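Local coordinates for protein FmtA (Staphylococcus aureus, PDB 5ZH8), which removes D-alanyl groups from wall teichoic acid and lipoteichoic acid as an esterase, influencing methicillin resistance, autolysis and cell wall structure, at residues L245-F250 with Y289-D294; Q349-Y354 with V362-V367; N120-I125 with Q254-Y259; E49-D54 with Y231-Y236. One frame throughout, in Å; residues are numbered along the deposited sequence.

Contact 1: residues L245-F250 with Y289-D294; sequences LQHTAF and YMTPTD
Asp294 takes hold of the chain where it enters strand 248-250, through a single carboxylate oxygen, OD2, which accepts two hydrogen bonds. The hydroxyl of Thr248 gives the shorter, OG1 to OD2 2.7 Å, and arrives at the lone pair turned away from OD1. The amide of His247 gives the other, N to OD2 3.0 Å, from 37° above the carboxylate plane. Thr248 can do this because OG1 stands anti to its carbonyl carbon (chi1 -65°), beside its own N, which turns the hydroxyl to Asp294 and the methyl to Met290. Asp294 sits in the first turn of helix 292-303, where the helix dipole would probably favour a negative carboxylate.

The backbone bonds form a short antiparallel ladder. Ala249 and Tyr289 are a hydrogen-bonded pair, N to O 2.8 Å from Ala249 to Tyr289 and 2.7 Å in return. Thr248 and Met290 make the following non-hydrogen-bonded pair, and Thr291 N then reaches His247 O at 3.2 Å. Strand 248-250 is an edge of a three-stranded sheet; the middle strand, 288-290, bonds Phe123 on its far side through Met290 and runs straight into helix 292-303, with Thr291 at the N-cap position and its OG1 hydrogen-bonded to Thr293 OG1.

Side-chain packing accompanies these bonds. Thr248 and Met290 lie alongside, CG2 to CG 3.5 Å, and the flexible thioether chain bends to bring CE beside Thr248 OG1. His247 CB lies against the Thr291 side chain, CB to OG1 3.4 Å. The imidazole, perpendicular to the Asp294 carboxylate, hydrogen-bonds outside the segments, through NE2 to Ser63 O.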
# COMPACT_ATOMS: atom_id res chain seq x y z
N LEU A 245 27.94 10.29 -8.42
CA LEU A 245 26.91 9.31 -8.15
C LEU A 245 27.03 8.19 -9.18
O LEU A 245 26.44 8.26 -10.26
CB LEU A 245 25.53 9.96 -8.22
CG LEU A 245 25.30 11.16 -7.31
CD1 LEU A 245 23.82 11.52 -7.36
CD2 LEU A 245 25.72 10.87 -5.88
N GLN A 246 27.81 7.18 -8.83
CA GLN A 246 28.19 6.11 -9.76
C GLN A 246 27.42 4.82 -9.52
O GLN A 246 27.67 3.81 -10.19
CB GLN A 246 29.69 5.85 -9.64
CG GLN A 246 30.52 7.08 -9.97
CD GLN A 246 32.00 6.85 -9.80
OE1 GLN A 246 32.44 6.31 -8.80
NE2 GLN A 246 32.77 7.27 -10.79
N HIS A 247 26.50 4.84 -8.56
CA HIS A 247 25.63 3.71 -8.25
C HIS A 247 24.17 4.15 -8.30
O HIS A 247 23.33 3.72 -7.52
CB HIS A 247 26.01 3.12 -6.89
CG HIS A 247 27.39 2.54 -6.86
ND1 HIS A 247 28.53 3.31 -6.79
CD2 HIS A 247 27.82 1.25 -6.91
CE1 HIS A 247 29.59 2.53 -6.79
NE2 HIS A 247 29.19 1.28 -6.86
N THR A 248 23.89 5.04 -9.25
CA THR A 248 22.58 5.60 -9.49
C THR A 248 22.34 5.55 -10.99
O THR A 248 23.22 5.93 -11.78
CB THR A 248 22.53 7.07 -9.05
OG1 THR A 248 22.71 7.15 -7.63
CG2 THR A 248 21.21 7.73 -9.45
N ALA A 249 21.17 5.09 -11.40
CA ALA A 249 20.93 4.85 -12.82
C ALA A 249 19.46 4.92 -13.20
O ALA A 249 18.57 4.71 -12.37
CB ALA A 249 21.51 3.51 -13.25
N PHE A 250 19.22 5.24 -14.46
CA PHE A 250 17.89 5.16 -15.04
C PHE A 250 17.57 3.69 -15.29
O PHE A 250 18.46 2.89 -15.52
CB PHE A 250 17.81 5.97 -16.34
CG PHE A 250 17.81 7.46 -16.13
CD1 PHE A 250 16.64 8.14 -15.84
CD2 PHE A 250 18.99 8.18 -16.20
CE1 PHE A 250 16.63 9.51 -15.63
CE2 PHE A 250 19.00 9.55 -16.00
CZ PHE A 250 17.82 10.22 -15.71
N TYR A 289 16.88 4.63 -10.31
CA TYR A 289 17.29 3.65 -9.30
C TYR A 289 18.55 4.12 -8.59
O TYR A 289 19.50 4.54 -9.24
CB TYR A 289 17.54 2.29 -9.96
CG TYR A 289 16.30 1.55 -10.39
CD1 TYR A 289 15.54 1.98 -11.47
CD2 TYR A 289 15.88 0.41 -9.71
CE1 TYR A 289 14.40 1.29 -11.87
CE2 TYR A 289 14.75 -0.29 -10.09
CZ TYR A 289 14.01 0.15 -11.17
OH TYR A 289 12.88 -0.53 -11.54
N MET A 290 18.56 4.05 -7.27
CA MET A 290 19.70 4.51 -6.46
C MET A 290 20.03 3.51 -5.37
O MET A 290 19.13 2.94 -4.77
CB MET A 290 19.37 5.82 -5.74
CG MET A 290 19.24 7.05 -6.60
SD MET A 290 19.11 8.55 -5.57
CE MET A 290 20.84 8.98 -5.45
N THR A 291 21.32 3.35 -5.09
CA THR A 291 21.75 2.78 -3.82
C THR A 291 21.49 3.82 -2.75
O THR A 291 21.65 5.01 -3.00
CB THR A 291 23.24 2.41 -3.81
OG1 THR A 291 24.03 3.56 -4.12
CG2 THR A 291 23.55 1.32 -4.81
N PRO A 292 21.05 3.39 -1.55
CA PRO A 292 20.91 4.31 -0.42
C PRO A 292 22.16 5.17 -0.14
O PRO A 292 22.03 6.33 0.22
CB PRO A 292 20.64 3.37 0.76
CG PRO A 292 19.95 2.21 0.14
CD PRO A 292 20.53 2.04 -1.24
N THR A 293 23.35 4.60 -0.34
CA THR A 293 24.60 5.32 -0.13
C THR A 293 24.70 6.55 -1.04
O THR A 293 25.07 7.62 -0.58
CB THR A 293 25.83 4.43 -0.34
OG1 THR A 293 25.81 3.88 -1.66
CG2 THR A 293 25.87 3.30 0.67
N ASP A 294 24.37 6.37 -2.32
CA ASP A 294 24.39 7.48 -3.29
C ASP A 294 23.42 8.59 -2.93
O ASP A 294 23.73 9.77 -3.13
CB ASP A 294 24.08 6.98 -4.70
CG ASP A 294 25.33 6.74 -5.54
OD1 ASP A 294 26.40 6.43 -4.98
OD2 ASP A 294 25.23 6.86 -6.79

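Contact 2: residues Q349-Y354 with V362-V367; sequences QVFTVY and VLALNV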
# COMPACT_ATOMS: atom_id res chain seq x y z
N GLN A 349 8.01 -0.79 -4.17
CA GLN A 349 9.18 -0.31 -3.46
C GLN A 349 8.83 0.97 -2.72
O GLN A 349 7.89 1.67 -3.09
CB GLN A 349 10.35 -0.10 -4.42
CG GLN A 349 10.65 -1.33 -5.27
CD GLN A 349 12.05 -1.34 -5.87
OE1 GLN A 349 12.92 -0.59 -5.45
NE2 GLN A 349 12.26 -2.22 -6.84
N VAL A 350 9.58 1.25 -1.66
CA VAL A 350 9.42 2.48 -0.90
C VAL A 350 10.81 3.01 -0.58
O VAL A 350 11.63 2.30 0.00
CB VAL A 350 8.66 2.27 0.43
CG1 VAL A 350 8.12 3.60 0.93
CG2 VAL A 350 7.51 1.28 0.26
N PHE A 351 11.06 4.26 -0.96
CA PHE A 351 12.37 4.87 -0.82
C PHE A 351 12.22 6.16 -0.02
O PHE A 351 11.64 7.14 -0.49
CB PHE A 351 12.96 5.14 -2.20
CG PHE A 351 14.44 5.33 -2.20
CD1 PHE A 351 14.99 6.57 -1.94
CD2 PHE A 351 15.28 4.26 -2.46
CE1 PHE A 351 16.35 6.75 -1.93
CE2 PHE A 351 16.66 4.43 -2.45
CZ PHE A 351 17.19 5.67 -2.19
N THR A 352 12.75 6.16 1.20
CA THR A 352 12.47 7.22 2.15
C THR A 352 13.77 7.75 2.76
O THR A 352 14.71 6.99 2.99
CB THR A 352 11.51 6.74 3.26
OG1 THR A 352 10.37 6.10 2.66
CG2 THR A 352 11.03 7.90 4.11
N VAL A 353 13.81 9.06 2.99
CA VAL A 353 15.00 9.73 3.50
C VAL A 353 14.55 10.71 4.57
O VAL A 353 13.71 11.56 4.32
CB VAL A 353 15.73 10.55 2.40
CG1 VAL A 353 17.05 11.09 2.94
CG2 VAL A 353 15.97 9.71 1.15
N TYR A 354 15.12 10.57 5.76
CA TYR A 354 14.97 11.57 6.81
C TYR A 354 16.36 12.11 7.06
O TYR A 354 17.30 11.32 7.17
CB TYR A 354 14.47 10.92 8.10
CG TYR A 354 12.97 10.82 8.27
CD1 TYR A 354 12.11 10.76 7.19
CD2 TYR A 354 12.44 10.72 9.55
CE1 TYR A 354 10.74 10.65 7.39
CE2 TYR A 354 11.09 10.60 9.76
CZ TYR A 354 10.24 10.57 8.68
OH TYR A 354 8.90 10.45 8.94
N VAL A 362 18.75 6.96 5.03
CA VAL A 362 18.12 6.52 3.79
C VAL A 362 17.68 5.08 3.97
O VAL A 362 18.51 4.21 4.24
CB VAL A 362 19.09 6.60 2.58
CG1 VAL A 362 18.35 6.32 1.27
CG2 VAL A 362 19.80 7.95 2.54
N LEU A 363 16.38 4.83 3.83
CA LEU A 363 15.82 3.50 4.05
C LEU A 363 15.04 3.06 2.82
O LEU A 363 14.03 3.67 2.46
CB LEU A 363 14.92 3.51 5.29
CG LEU A 363 14.65 2.15 5.93
CD1 LEU A 363 15.93 1.57 6.51
CD2 LEU A 363 13.57 2.25 7.01
N ALA A 364 15.52 2.00 2.18
CA ALA A 364 14.93 1.49 0.95
C ALA A 364 14.26 0.14 1.19
O ALA A 364 14.87 -0.78 1.71
CB ALA A 364 16.00 1.37 -0.13
N LEU A 365 13.00 0.04 0.79
CA LEU A 365 12.21 -1.15 1.03
C LEU A 365 11.65 -1.68 -0.29
O LEU A 365 10.93 -0.97 -0.97
CB LEU A 365 11.07 -0.78 1.98
CG LEU A 365 10.17 -1.89 2.49
CD1 LEU A 365 10.93 -2.82 3.42
CD2 LEU A 365 8.97 -1.26 3.18
N ASN A 366 11.99 -2.93 -0.64
CA ASN A 366 11.52 -3.54 -1.90
C ASN A 366 10.42 -4.60 -1.72
O ASN A 366 9.98 -5.21 -2.69
CB ASN A 366 12.69 -4.08 -2.72
CG ASN A 366 13.42 -5.22 -2.05
OD1 ASN A 366 13.86 -5.09 -0.91
ND2 ASN A 366 13.60 -6.32 -2.76
N VAL A 367 9.97 -4.82 -0.49
CA VAL A 367 8.69 -5.50 -0.24
C VAL A 367 7.76 -4.45 0.37
O VAL A 367 8.05 -3.91 1.43
CB VAL A 367 8.82 -6.71 0.70
CG1 VAL A 367 7.48 -7.41 0.85
CG2 VAL A 367 9.87 -7.68 0.18
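Val350 and Leu365 exchange both of their backbone hydrogen bonds, N of Val350 to O of Leu365 at 2.7 Å and N of Leu365 to O of Val350 at 2.8 Å. Two residues on, Thr352 and Leu363 repeat the pattern. These are the rungs of a beta hairpin, strands 349-355 and 359-365, within the large antiparallel sheet of the beta-lactamase-type fold. The two short strands are almost exactly antiparallel, their directions 176° apart and their axes 4.7 Å apart at the closest.

On the face bearing Phe351 and Val353, the phenyl ring lies across the neighbouring strand. Phe351 CG is anti to its backbone N (chi1 -161°), which carries the ring over to two partners: Ala364 CB sits 3.8 Å from CD2, and Val362 CG1 3.7 Å from CZ. The small methyl of Ala364 gives the ring a place beside the strand, which it meets obliquely, and beta-branched Val362 packs beside Val353, a residue type at home in strands. On the other face, Val350 and Leu365 run side by side with CG2 and CD2 4.1 Å apart.

Further out, Phe123 lies against Phe351 and Ala364, while Met295 of helix 292-303 packs on Phe351 and Val353. Helix 371-382 packs on the opposite face through Ile375 on Thr352, and Phe88 meets Leu363 and Leu365. Asn371 ND2 hydrogen-bonds both Thr352 OG1 and Leu363 O; Thr352 OG1 also bonds Asn343 OD1. At the ladder's end Gln349 OE1 is held by Leu124 N, and Gln349 CA makes a bent C-H...O contact with Leu365 O, 3.1 Å from it.

Contact 3: residues N120-I125 with Q254-Y259; sequences NTMFLI and QPFKKY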
# COMPACT_ATOMS: atom_id res chain seq x y z
N ASN A 120 25.20 -2.64 -2.86
CA ASN A 120 25.15 -2.39 -4.30
C ASN A 120 23.74 -2.36 -4.89
O ASN A 120 23.54 -1.81 -5.98
CB ASN A 120 26.00 -3.42 -5.05
CG ASN A 120 27.38 -2.91 -5.35
OD1 ASN A 120 28.35 -3.29 -4.69
ND2 ASN A 120 27.49 -2.02 -6.34
N THR A 121 22.77 -2.94 -4.19
CA THR A 121 21.39 -2.95 -4.65
C THR A 121 20.84 -1.54 -4.84
O THR A 121 20.91 -0.70 -3.93
CB THR A 121 20.48 -3.69 -3.67
OG1 THR A 121 21.00 -5.00 -3.41
CG2 THR A 121 19.07 -3.81 -4.23
N MET A 122 20.28 -1.30 -6.02
CA MET A 122 19.69 -0.02 -6.38
C MET A 122 18.18 -0.16 -6.40
O MET A 122 17.64 -1.08 -7.01
CB MET A 122 20.19 0.42 -7.76
CG MET A 122 21.70 0.62 -7.82
SD MET A 122 22.40 0.56 -9.47
CE MET A 122 21.88 2.13 -10.15
N PHE A 123 17.49 0.76 -5.72
CA PHE A 123 16.04 0.70 -5.57
C PHE A 123 15.36 1.79 -6.38
O PHE A 123 15.88 2.88 -6.51
CB PHE A 123 15.66 0.85 -4.10
CG PHE A 123 16.19 -0.24 -3.23
CD1 PHE A 123 17.50 -0.22 -2.79
CD2 PHE A 123 15.38 -1.30 -2.86
CE1 PHE A 123 18.00 -1.23 -1.99
CE2 PHE A 123 15.87 -2.31 -2.06
CZ PHE A 123 17.18 -2.28 -1.62
N LEU A 124 14.19 1.46 -6.92
CA LEU A 124 13.34 2.43 -7.59
C LEU A 124 12.94 3.52 -6.59
O LEU A 124 12.18 3.26 -5.66
CB LEU A 124 12.11 1.74 -8.16
CG LEU A 124 11.06 2.57 -8.89
CD1 LEU A 124 11.69 3.36 -10.02
CD2 LEU A 124 9.96 1.65 -9.42
N ILE A 125 13.46 4.72 -6.78
CA ILE A 125 13.23 5.80 -5.82
C ILE A 125 11.88 6.46 -6.00
O ILE A 125 11.47 7.26 -5.15
CB ILE A 125 14.34 6.87 -5.85
CG1 ILE A 125 14.30 7.71 -7.14
CG2 ILE A 125 15.71 6.22 -5.68
CD1 ILE A 125 15.30 8.85 -7.17
N GLN A 254 22.27 -0.52 -19.01
CA GLN A 254 22.74 -1.92 -19.06
C GLN A 254 23.64 -2.31 -17.90
O GLN A 254 23.39 -3.32 -17.25
CB GLN A 254 23.46 -2.21 -20.38
CG GLN A 254 22.54 -2.33 -21.57
CD GLN A 254 21.55 -3.47 -21.43
OE1 GLN A 254 21.95 -4.62 -21.19
NE2 GLN A 254 20.27 -3.17 -21.60
N PRO A 255 24.70 -1.52 -17.62
CA PRO A 255 25.68 -1.97 -16.62
C PRO A 255 25.12 -2.11 -15.21
O PRO A 255 25.77 -2.74 -14.38
CB PRO A 255 26.75 -0.87 -16.65
CG PRO A 255 26.46 -0.04 -17.86
CD PRO A 255 25.00 -0.17 -18.11
N PHE A 256 23.94 -1.55 -14.94
CA PHE A 256 23.34 -1.57 -13.61
C PHE A 256 22.24 -2.61 -13.44
O PHE A 256 21.75 -2.78 -12.34
CB PHE A 256 22.77 -0.19 -13.26
CG PHE A 256 23.76 0.94 -13.42
CD1 PHE A 256 24.58 1.32 -12.36
CD2 PHE A 256 23.88 1.61 -14.63
CE1 PHE A 256 25.49 2.35 -12.51
CE2 PHE A 256 24.79 2.64 -14.79
CZ PHE A 256 25.60 3.01 -13.73
N LYS A 257 21.85 -3.30 -14.52
CA LYS A 257 20.74 -4.27 -14.46
C LYS A 257 20.92 -5.35 -13.39
O LYS A 257 19.96 -5.77 -12.74
CB LYS A 257 20.51 -4.93 -15.82
CG LYS A 257 19.79 -4.04 -16.82
CD LYS A 257 19.41 -4.80 -18.08
CE LYS A 257 18.88 -3.86 -19.14
NZ LYS A 257 17.63 -3.16 -18.72
N LYS A 258 22.16 -5.77 -13.20
CA LYS A 258 22.55 -6.73 -12.16
C LYS A 258 22.06 -6.34 -10.76
O LYS A 258 21.76 -7.21 -9.95
CB LYS A 258 24.08 -6.80 -12.13
CG LYS A 258 24.69 -8.13 -11.70
CD LYS A 258 26.21 -8.06 -11.76
CE LYS A 258 26.72 -7.58 -13.12
NZ LYS A 258 28.18 -7.82 -13.34
N TYR A 259 22.00 -5.04 -10.49
CA TYR A 259 21.75 -4.52 -9.15
C TYR A 259 20.36 -3.89 -8.96
O TYR A 259 20.02 -3.45 -7.85
CB TYR A 259 22.86 -3.52 -8.79
CG TYR A 259 24.25 -4.14 -8.71
CD1 TYR A 259 24.50 -5.21 -7.85
CD2 TYR A 259 25.30 -3.66 -9.48
CE1 TYR A 259 25.76 -5.79 -7.77
CE2 TYR A 259 26.57 -4.24 -9.41
CZ TYR A 259 26.79 -5.30 -8.55
OH TYR A 259 28.03 -5.89 -8.45
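The Tyr259 ring is sandwiched between two aliphatic groups. Asn120 CB stands over one face in a CH-pi contact, 3.8 Å from the ring centroid and 22° off the ring normal, displaced to the rim on the CD1-CE1 side. Lys258 CB lies over the centre of the opposite face. Beyond its CB, the Asn120 amide continues over the ring at 24° to its plane, with ND2 3.9 Å from Tyr259 CE2. An asparagine suits the place because its flat amide can lie along an aromatic face while its polar atoms bond elsewhere: OD1 accepts from Leu65 N and ND2 donates to Ser63 O, which fixes the rotation of the amide.

The second ring, Phe256, is met obliquely by Met122. The methyl CE comes to 3.6 Å from Phe256 CD1, and SD lies 4.9 Å from the ring centroid, well off the normal. The bend at the thioether folds CE back against the phenyl group, a bend that the flexible, unbranched methionine chain makes easily.

Between these two side-chain contacts runs one backbone hydrogen bond, Met122 N to Tyr259 O at 2.8 Å and nearly straight at the hydrogen (172°). Thr121 CA adds a weaker C-H contact to the same carbonyl oxygen, 3.5 Å from it. Within the loop, Tyr259 N bonds Phe256 O at 2.9 Å, a turn that presents both rings to 120-122. With an oblique Met-aromatic contact as its motif, the loop following strand 248-250 here meets the chain entering edge strand 123-124 of the three-stranded sheet in this beta-lactamase-type fold.

Contact 4: residues E49-D54 with Y231-Y236; sequences EKYLVD and YAENYY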
# COMPACT_ATOMS: atom_id res chain seq x y z
N GLU A 49 17.14 7.79 -24.31
CA GLU A 49 17.82 6.52 -24.56
C GLU A 49 19.00 6.72 -25.51
O GLU A 49 20.05 6.11 -25.31
CB GLU A 49 16.85 5.48 -25.14
CG GLU A 49 15.73 5.05 -24.20
CD GLU A 49 14.53 4.48 -24.94
OE1 GLU A 49 14.39 4.74 -26.17
OE2 GLU A 49 13.73 3.77 -24.29
N LYS A 50 18.86 7.60 -26.47
CA LYS A 50 19.95 7.88 -27.35
C LYS A 50 21.13 8.21 -26.50
O LYS A 50 22.15 7.57 -26.60
CB LYS A 50 19.64 9.09 -28.20
CG LYS A 50 19.57 8.84 -29.69
CD LYS A 50 18.25 9.34 -30.23
CE LYS A 50 18.44 10.14 -31.50
NZ LYS A 50 17.14 10.32 -32.20
N TYR A 51 20.98 9.21 -25.63
CA TYR A 51 22.08 9.67 -24.80
C TYR A 51 22.66 8.55 -23.93
O TYR A 51 23.88 8.37 -23.87
CB TYR A 51 21.65 10.82 -23.89
CG TYR A 51 22.69 11.13 -22.84
CD1 TYR A 51 23.86 11.80 -23.18
CD2 TYR A 51 22.53 10.71 -21.52
CE1 TYR A 51 24.83 12.06 -22.23
CE2 TYR A 51 23.50 10.97 -20.57
CZ TYR A 51 24.65 11.65 -20.93
OH TYR A 51 25.63 11.91 -20.01
N LEU A 52 21.79 7.80 -23.26
CA LEU A 52 22.21 6.77 -22.32
C LEU A 52 22.91 5.59 -22.98
O LEU A 52 23.90 5.08 -22.45
CB LEU A 52 21.01 6.25 -21.53
CG LEU A 52 20.37 7.29 -20.61
CD1 LEU A 52 18.97 6.85 -20.23
CD2 LEU A 52 21.23 7.52 -19.38
N VAL A 53 22.41 5.17 -24.14
CA VAL A 53 23.03 4.07 -24.88
C VAL A 53 24.46 4.43 -25.24
O VAL A 53 25.37 3.63 -25.02
CB VAL A 53 22.23 3.69 -26.16
CG1 VAL A 53 23.03 2.74 -27.05
CG2 VAL A 53 20.89 3.07 -25.80
N ASP A 54 24.66 5.64 -25.75
CA ASP A 54 25.99 6.09 -26.17
C ASP A 54 26.92 6.27 -24.97
O ASP A 54 28.11 5.96 -25.04
CB ASP A 54 25.90 7.40 -26.95
CG ASP A 54 27.25 7.87 -27.43
OD1 ASP A 54 27.78 7.27 -28.40
OD2 ASP A 54 27.78 8.82 -26.84
N TYR A 231 16.61 14.83 -20.57
CA TYR A 231 16.61 14.86 -19.11
C TYR A 231 17.79 14.07 -18.56
O TYR A 231 18.49 14.54 -17.67
CB TYR A 231 15.29 14.29 -18.57
CG TYR A 231 15.20 14.30 -17.05
CD1 TYR A 231 15.70 13.25 -16.30
CD2 TYR A 231 14.62 15.37 -16.38
CE1 TYR A 231 15.61 13.25 -14.91
CE2 TYR A 231 14.53 15.39 -15.00
CZ TYR A 231 15.03 14.32 -14.27
OH TYR A 231 14.95 14.32 -12.89
N ALA A 232 18.01 12.88 -19.11
CA ALA A 232 19.10 12.00 -18.70
C ALA A 232 20.46 12.69 -18.81
O ALA A 232 21.31 12.54 -17.94
CB ALA A 232 19.10 10.72 -19.54
N GLU A 233 20.65 13.42 -19.89
CA GLU A 233 21.89 14.16 -20.10
C GLU A 233 22.01 15.30 -19.10
O GLU A 233 23.07 15.50 -18.51
CB GLU A 233 21.94 14.70 -21.53
CG GLU A 233 23.28 15.31 -21.90
CD GLU A 233 23.42 15.55 -23.39
OE1 GLU A 233 22.49 15.21 -24.16
OE2 GLU A 233 24.47 16.10 -23.78
N ASN A 234 20.93 16.06 -18.92
CA ASN A 234 20.93 17.15 -17.96
C ASN A 234 21.24 16.63 -16.57
O ASN A 234 22.03 17.23 -15.84
CB ASN A 234 19.60 17.91 -17.98
CG ASN A 234 19.49 18.89 -19.15
OD1 ASN A 234 18.53 18.87 -19.91
ND2 ASN A 234 20.47 19.79 -19.27
N TYR A 235 20.63 15.50 -16.19
CA TYR A 235 20.91 14.90 -14.88
C TYR A 235 22.37 14.49 -14.72
O TYR A 235 22.99 14.80 -13.70
CB TYR A 235 20.04 13.67 -14.60
CG TYR A 235 20.63 12.82 -13.50
CD1 TYR A 235 20.44 13.15 -12.16
CD2 TYR A 235 21.45 11.73 -13.79
CE1 TYR A 235 21.02 12.39 -11.15
CE2 TYR A 235 22.03 10.97 -12.79
CZ TYR A 235 21.81 11.31 -11.48
OH TYR A 235 22.40 10.56 -10.49
N TYR A 236 22.92 13.78 -15.69
CA TYR A 236 24.30 13.30 -15.57
C TYR A 236 25.32 14.44 -15.62
O TYR A 236 26.22 14.52 -14.77
CB TYR A 236 24.64 12.24 -16.62
CG TYR A 236 24.28 10.83 -16.19
CD1 TYR A 236 24.95 10.21 -15.14
CD2 TYR A 236 23.23 10.15 -16.78
CE1 TYR A 236 24.61 8.93 -14.74
CE2 TYR A 236 22.87 8.88 -16.38
CZ TYR A 236 23.57 8.26 -15.36
OH TYR A 236 23.24 6.99 -14.96
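Tyr51 lies flat on Glu233, with no hydrogen bond passing between the two helical segments. Glu233 CB is centred over the ring, 3.8 Å from its centroid, as a CH-pi contact. Extended beyond CG, the glutamate runs on across the same face, CG 3.6 Å from Tyr51 CE1, and its carboxylate plane is nearly parallel to the ring, 6° apart. Tyr51 reaches this position with CG anti to the backbone N (chi1 169°), thrown out from helix 47-55.

This is a helix-helix packing in which helix 47-55, the first of the modelled chain, lies against helix 231-240, the segment axes 8.8 Å apart and inclined at 52°. Small Ala232 permits the close approach.

Apolar contacts complete the interface. Leu52 CG is 3.8 Å from Ala232 CB, and its branched end also meets the Tyr236 ring, CD2 to CE2 3.7 Å. Tyr236 CD2 in turn comes to the edge of the Tyr51 ring, near its plane.

Polar ends find partners beyond the segments: Tyr51 OH hydrogen-bonds Arg55 NH1, Tyr236 OH bonds Glu253 OE2, and Arg55 also makes a cation-pi contact with the Tyr236 ring.

In the fold
Contacts 1 and 3, with centres 8 Å apart, share the three-stranded sheet, where strand 288-290 lies between strands 123-124 and 248-250; their segments alternate along the chain. Contact 2, about 13 Å from contact 1 between centres, lies in the large antiparallel sheet and closes last. Phe123 bridges the two sheets, and helix 292-303, which starts in contact 1, packs on the hairpin. Contact 4 sits on the other side of the chain's centre from contact 2, about 25 Å away between centres, yet touches contact 1, where Tyr235 and Ala232 of helix 231-240 pack on Thr248 and Phe250. The series thus runs from helix 47-55 through helix 231-240 and the small sheet to the large sheet of the beta-lactamase-type fold.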